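Local coordinates for protein endoglucanase (Clostridium thermocellum, PDB 2YIK) that probably hydrolyses internal beta-1,4-glucosidic bonds of cellulose, as a secreted family 9 glycoside hydrolase, at residues V134-Y139 and T325-A330; K304-Y309 and W362-D367. One frame throughout, in Å; residues are numbered along the deposited sequence.

Contact 1 of 2, residues V134-Y139 and T325-A330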
loop_
_atom_site.group_PDB
_atom_site.type_symbol
_atom_site.label_atom_id
_atom_site.label_comp_id
_atom_site.label_asym_id
_atom_site.label_seq_id
_atom_site.Cartn_x
_atom_site.Cartn_y
_atom_site.Cartn_z
ATOM N N VAL A 134 1.459 4.540 -0.549
ATOM C CA VAL A 134 0.841 5.859 -0.677
ATOM C C VAL A 134 1.741 6.840 0.096
ATOM O O VAL A 134 1.963 7.971 -0.333
ATOM C CB VAL A 134 -0.584 5.890 -0.081
ATOM C CG1 VAL A 134 -1.100 7.320 -0.053
ATOM C CG2 VAL A 134 -1.522 5.010 -0.916
ATOM N N GLY A 135 2.270 6.388 1.234
ATOM C CA GLY A 135 3.155 7.231 2.033
ATOM C C GLY A 135 4.446 7.552 1.290
ATOM O O GLY A 135 4.981 8.657 1.399
ATOM N N TRP A 136 4.933 6.554 0.553
ATOM C CA TRP A 136 6.142 6.582 -0.287
ATOM C C TRP A 136 5.921 7.683 -1.334
ATOM O O TRP A 136 6.770 8.558 -1.516
ATOM C CB TRP A 136 6.253 5.149 -0.860
ATOM C CG TRP A 136 7.066 4.658 -2.087
ATOM C CD1 TRP A 136 6.770 3.517 -2.804
ATOM C CD2 TRP A 136 8.319 5.127 -2.622
ATOM N NE1 TRP A 136 7.733 3.249 -3.726
ATOM C CE2 TRP A 136 8.690 4.213 -3.653
ATOM C CE3 TRP A 136 9.145 6.215 -2.351
ATOM C CZ2 TRP A 136 9.857 4.355 -4.389
ATOM C CZ3 TRP A 136 10.303 6.349 -3.089
ATOM C CH2 TRP A 136 10.647 5.428 -4.104
ATOM N N GLY A 137 4.759 7.670 -1.982
ATOM C CA GLY A 137 4.463 8.685 -2.981
ATOM C C GLY A 137 4.329 10.091 -2.402
ATOM O O GLY A 137 4.802 11.065 -2.994
ATOM N N TYR A 138 3.671 10.199 -1.249
ATOM C CA TYR A 138 3.478 11.491 -0.591
ATOM C C TYR A 138 4.840 12.041 -0.162
ATOM O O TYR A 138 5.105 13.232 -0.278
ATOM C CB TYR A 138 2.550 11.327 0.623
ATOM C CG TYR A 138 2.160 12.624 1.297
ATOM C CD1 TYR A 138 1.569 13.664 0.571
ATOM C CD2 TYR A 138 2.384 12.816 2.658
ATOM C CE1 TYR A 138 1.216 14.867 1.189
ATOM C CE2 TYR A 138 2.036 14.018 3.285
ATOM C CZ TYR A 138 1.456 15.039 2.543
ATOM O OH TYR A 138 1.158 16.245 3.140
ATOM N N TYR A 139 5.711 11.162 0.319
ATOM C CA TYR A 139 7.047 11.569 0.734
ATOM C C TYR A 139 7.855 12.115 -0.445
ATOM O O TYR A 139 8.524 13.140 -0.321
ATOM C CB TYR A 139 7.785 10.380 1.358
ATOM C CG TYR A 139 9.271 10.600 1.580
ATOM C CD1 TYR A 139 9.743 11.469 2.571
ATOM C CD2 TYR A 139 10.205 9.947 0.783
ATOM C CE1 TYR A 139 11.127 11.677 2.756
ATOM C CE2 TYR A 139 11.575 10.150 0.953
ATOM C CZ TYR A 139 12.032 11.010 1.935
ATOM O OH TYR A 139 13.399 11.192 2.068
ATOM N N THR A 325 12.422 -1.024 -2.269
ATOM C CA THR A 325 13.562 -1.085 -1.362
ATOM C C THR A 325 14.806 -0.557 -2.072
ATOM O O THR A 325 15.526 0.279 -1.534
ATOM C CB THR A 325 13.810 -2.543 -0.879
ATOM O OG1 THR A 325 12.680 -2.996 -0.124
ATOM C CG2 THR A 325 15.045 -2.626 -0.003
ATOM N N ALA A 326 15.046 -1.036 -3.289
ATOM C CA ALA A 326 16.210 -0.602 -4.053
ATOM C C ALA A 326 16.220 0.908 -4.219
ATOM O O ALA A 326 17.272 1.528 -4.129
ATOM C CB ALA A 326 16.237 -1.275 -5.419
ATOM N N CYS A 327 15.050 1.497 -4.458
ATOM C CA CYS A 327 14.943 2.944 -4.622
ATOM C C CYS A 327 15.374 3.680 -3.354
ATOM O O CYS A 327 16.116 4.660 -3.413
ATOM C CB CYS A 327 13.502 3.349 -4.962
ATOM S SG CYS A 327 12.953 2.950 -6.633
ATOM N N ILE A 328 14.913 3.200 -2.205
ATOM C CA ILE A 328 15.245 3.852 -0.952
ATOM C C ILE A 328 16.731 3.718 -0.621
ATOM O O ILE A 328 17.360 4.688 -0.197
ATOM C CB ILE A 328 14.378 3.307 0.207
ATOM C CG1 ILE A 328 12.897 3.427 -0.171
ATOM C CG2 ILE A 328 14.666 4.091 1.498
ATOM C CD1 ILE A 328 12.488 4.817 -0.565
ATOM N N LEU A 329 17.287 2.527 -0.823
ATOM C CA LEU A 329 18.704 2.313 -0.569
ATOM C C LEU A 329 19.528 3.211 -1.494
ATOM O O LEU A 329 20.579 3.711 -1.111
ATOM C CB LEU A 329 19.076 0.838 -0.778
ATOM C CG LEU A 329 18.598 -0.117 0.324
ATOM C CD1 LEU A 329 18.969 -1.551 -0.026
ATOM C CD2 LEU A 329 19.234 0.279 1.650
ATOM N N ALA A 330 19.042 3.431 -2.709
ATOM C CA ALA A 330 19.761 4.283 -3.643
ATOM C C ALA A 330 19.689 5.746 -3.196
ATOM O O ALA A 330 20.672 6.481 -3.307
ATOM C CB ALA A 330 19.193 4.129 -5.046
#
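Trp136 reaches from helix 124-140 to Cys327 and Ile328 of helix 322-336, bridging two helices whose nearest CA atoms, those of Trp136 and Ile328, are 9.5 Å apart. Its CB points toward the other helix, and with CG anti to the backbone N (chi1 162°) the indole extends across to helix 322-336, so that the benzo ring, not the pyrrole, makes the contact. Trp136 CE3 lies 4.0 Å from Ile328 CD1, and Trp136 CZ3, one atom further out, comes within 3.7 Å of the same methyl. That methyl sits over one face of the six-membered ring of Trp136, 4.1 Å from Ile328 CD1 to the centroid and 29° off the normal, a CH-pi contact. At the far corner Trp136 CH2 meets Cys327 CB at 3.6 Å, while Trp136 CZ2 is 4.1 Å from Cys327 SG, and the sulfur stands at the ring edge. Both helices belong to the (alpha/alpha)6 barrel of family 9 glycoside hydrolases, and the contact lies in its buried interior. Trp284 and His316 meet the indole edge-to-face, and Leu401, Ile402 and Val405 of helix 392-408 pack against it as well. Ile328 also touches Ala287 and Trp288 of helix 279-293.

Contact 2 of 2, residues K304-Y309 and W362-D367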
loop_
_atom_site.group_PDB
_atom_site.type_symbol
_atom_site.label_atom_id
_atom_site.label_comp_id
_atom_site.label_asym_id
_atom_site.label_seq_id
_atom_site.Cartn_x
_atom_site.Cartn_y
_atom_site.Cartn_z
ATOM N N LYS A 304 22.365 -6.975 4.916
ATOM C CA LYS A 304 22.447 -8.405 5.210
ATOM C C LYS A 304 21.485 -9.250 4.361
ATOM O O LYS A 304 21.817 -10.364 3.963
ATOM C CB LYS A 304 22.160 -8.645 6.700
ATOM C CG LYS A 304 22.351 -10.089 7.185
ATOM C CD LYS A 304 22.191 -10.206 8.719
ATOM C CE LYS A 304 23.154 -9.268 9.463
ATOM N NZ LYS A 304 23.050 -9.336 10.973
ATOM N N TYR A 305 20.305 -8.717 4.063
ATOM C CA TYR A 305 19.323 -9.482 3.308
ATOM C C TYR A 305 18.960 -8.956 1.921
ATOM O O TYR A 305 18.260 -9.634 1.177
ATOM C CB TYR A 305 18.050 -9.630 4.145
ATOM C CG TYR A 305 18.273 -10.316 5.477
ATOM C CD1 TYR A 305 18.450 -11.701 5.555
ATOM C CD2 TYR A 305 18.323 -9.578 6.661
ATOM C CE1 TYR A 305 18.670 -12.335 6.783
ATOM C CE2 TYR A 305 18.540 -10.198 7.893
ATOM C CZ TYR A 305 18.712 -11.575 7.948
ATOM O OH TYR A 305 18.923 -12.190 9.163
ATOM N N TYR A 306 19.441 -7.768 1.572
ATOM C CA TYR A 306 19.144 -7.173 0.273
ATOM C C TYR A 306 19.591 -8.017 -0.924
ATOM O O TYR A 306 20.774 -8.326 -1.078
ATOM C CB TYR A 306 19.771 -5.776 0.177
ATOM C CG TYR A 306 19.537 -5.058 -1.146
ATOM C CD1 TYR A 306 18.270 -5.029 -1.736
ATOM C CD2 TYR A 306 20.575 -4.372 -1.786
ATOM C CE1 TYR A 306 18.041 -4.334 -2.933
ATOM C CE2 TYR A 306 20.357 -3.671 -2.985
ATOM C CZ TYR A 306 19.086 -3.659 -3.552
ATOM O OH TYR A 306 18.854 -2.995 -4.744
ATOM N N ASP A 307 18.628 -8.384 -1.765
ATOM C CA ASP A 307 18.887 -9.176 -2.968
ATOM C C ASP A 307 19.055 -8.175 -4.113
ATOM O O ASP A 307 18.079 -7.708 -4.697
ATOM C CB ASP A 307 17.698 -10.115 -3.239
ATOM C CG ASP A 307 17.930 -11.046 -4.433
ATOM O OD1 ASP A 307 18.947 -10.878 -5.143
ATOM O OD2 ASP A 307 17.084 -11.941 -4.662
ATOM N N TYR A 308 20.305 -7.841 -4.411
ATOM C CA TYR A 308 20.640 -6.882 -5.463
ATOM C C TYR A 308 20.125 -7.323 -6.827
ATOM O O TYR A 308 19.928 -6.501 -7.716
ATOM C CB TYR A 308 22.164 -6.714 -5.515
ATOM C CG TYR A 308 22.689 -5.656 -6.462
ATOM C CD1 TYR A 308 22.637 -4.301 -6.133
ATOM C CD2 TYR A 308 23.285 -6.019 -7.673
ATOM C CE1 TYR A 308 23.174 -3.335 -6.982
ATOM C CE2 TYR A 308 23.819 -5.064 -8.526
ATOM C CZ TYR A 308 23.763 -3.726 -8.173
ATOM O OH TYR A 308 24.312 -2.776 -9.001
ATOM N N TYR A 309 19.908 -8.624 -6.980
ATOM C CA TYR A 309 19.446 -9.186 -8.246
ATOM C C TYR A 309 17.931 -9.194 -8.429
ATOM O O TYR A 309 17.443 -9.422 -9.529
ATOM C CB TYR A 309 19.988 -10.617 -8.398
ATOM C CG TYR A 309 21.485 -10.691 -8.183
ATOM C CD1 TYR A 309 22.351 -9.889 -8.933
ATOM C CD2 TYR A 309 22.033 -11.499 -7.179
ATOM C CE1 TYR A 309 23.735 -9.879 -8.687
ATOM C CE2 TYR A 309 23.415 -11.495 -6.920
ATOM C CZ TYR A 309 24.260 -10.680 -7.676
ATOM O OH TYR A 309 25.617 -10.651 -7.403
ATOM N N TRP A 362 21.472 2.455 -7.893
ATOM C CA TRP A 362 20.396 2.784 -8.835
ATOM C C TRP A 362 20.329 1.825 -10.034
ATOM O O TRP A 362 19.308 1.760 -10.722
ATOM C CB TRP A 362 20.550 4.209 -9.377
ATOM C CG TRP A 362 19.988 5.284 -8.496
ATOM C CD1 TRP A 362 20.676 6.327 -7.945
ATOM C CD2 TRP A 362 18.621 5.443 -8.082
ATOM N NE1 TRP A 362 19.827 7.123 -7.215
ATOM C CE2 TRP A 362 18.555 6.602 -7.278
ATOM C CE3 TRP A 362 17.441 4.712 -8.303
ATOM C CZ2 TRP A 362 17.368 7.060 -6.702
ATOM C CZ3 TRP A 362 16.250 5.164 -7.728
ATOM C CH2 TRP A 362 16.227 6.328 -6.934
ATOM N N LYS A 363 21.408 1.084 -10.283
ATOM C CA LYS A 363 21.466 0.176 -11.427
ATOM C C LYS A 363 20.341 -0.859 -11.480
ATOM O O LYS A 363 19.763 -1.090 -12.543
ATOM C CB LYS A 363 22.841 -0.513 -11.489
ATOM C CG LYS A 363 23.072 -1.369 -12.728
ATOM C CD LYS A 363 22.762 -0.600 -14.005
ATOM C CE LYS A 363 23.190 -1.370 -15.256
ATOM N NZ LYS A 363 22.941 -0.545 -16.474
ATOM N N PRO A 364 20.004 -1.494 -10.345
ATOM C CA PRO A 364 18.920 -2.478 -10.426
ATOM C C PRO A 364 17.596 -1.875 -10.903
ATOM O O PRO A 364 16.808 -2.541 -11.579
ATOM C CB PRO A 364 18.832 -3.009 -8.999
ATOM C CG PRO A 364 20.251 -2.911 -8.526
ATOM C CD PRO A 364 20.650 -1.537 -9.021
ATOM N N ILE A 365 17.356 -0.616 -10.547
ATOM C CA ILE A 365 16.129 0.055 -10.948
ATOM C C ILE A 365 16.241 0.564 -12.383
ATOM O O ILE A 365 15.241 0.658 -13.094
ATOM C CB ILE A 365 15.790 1.210 -9.964
ATOM C CG1 ILE A 365 15.124 0.632 -8.703
ATOM C CG2 ILE A 365 14.905 2.254 -10.640
ATOM C CD1 ILE A 365 13.808 -0.085 -8.976
ATOM N N GLN A 366 17.457 0.880 -12.818
ATOM C CA GLN A 366 17.639 1.334 -14.188
ATOM C C GLN A 366 17.337 0.132 -15.087
ATOM O O GLN A 366 16.749 0.276 -16.161
ATOM C CB GLN A 366 19.068 1.832 -14.426
ATOM C CG GLN A 366 19.282 2.375 -15.834
ATOM C CD GLN A 366 20.725 2.769 -16.120
ATOM O OE1 GLN A 366 21.085 3.048 -17.264
ATOM N NE2 GLN A 366 21.553 2.794 -15.085
ATOM N N ASP A 367 17.738 -1.054 -14.633
ATOM C CA ASP A 367 17.489 -2.288 -15.376
ATOM C C ASP A 367 15.993 -2.601 -15.409
ATOM O O ASP A 367 15.462 -3.039 -16.426
ATOM C CB ASP A 367 18.224 -3.466 -14.734
ATOM C CG ASP A 367 19.717 -3.429 -14.983
ATOM O OD1 ASP A 367 20.181 -2.523 -15.706
ATOM O OD2 ASP A 367 20.429 -4.311 -14.461
#
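The chain leaves helical geometry at Tyr306, just after helix 296-305, and passes the first turn of helix 363-373 with the CA atoms of Tyr308 and Pro364 6.9 Å apart. Pro364 packs on Tyr308: its CG lies over one face of the phenol ring, 3.7 Å from the centroid and 25° off the normal, in a CH-pi contact displaced toward the rim. The nearest ring atom is Tyr308 CE1, 3.3 Å from Pro364 CG, and Pro364 CD follows along the same side toward the hydroxyl. Tyr308 is set for this by its first torsion, which places CG anti to the backbone N (chi1 -174°) and carries the ring end closer to the helix than its CB would suggest. Joining the loop that follows one helix of the (alpha/alpha)6 barrel to the start of another, the contact uses proline in the first turn, where the lack of an N-H costs no helical hydrogen bond. Tyr308 OH lies 3.7 Å from Lys363 CB, but its polar partner is the backbone N of Asp360, just ahead of the helix. Lys363 bends at chi2 (51°), and its NZ forms a salt bridge with Asp367 OD1 at 3.5 Å, one turn on. Tyr306 adds a lighter touch, its OH 4.0 Å from Pro364 CG. Before Tyr308, Asp307 OD1 accepts from Tyr309 N in an Asx turn.

The centres of contacts 1 and 2 are 14 Å apart, on the same side of the chain's centre, with contact 1 deeper at about 12 Å from that centre and contact 2 at about 21 Å. Along the chain their segments alternate: 134-139, 304-309, 325-330, 362-367. The middle two follow closely, on or just after helices 296-305 and 322-336, which are consecutive. Helix 322-336, which carries one half of contact 1, also packs against contact 2: Ala326 CB packs 3.2 Å from Tyr306 OH, and Ala330 CB 3.4 Å from Trp362 CD2. Cys327 and Ile365 also touch, and both reach Ile402 of helix 392-408. Side-chain packing thus runs continuously from the barrel interior outward to the inter-helix loops.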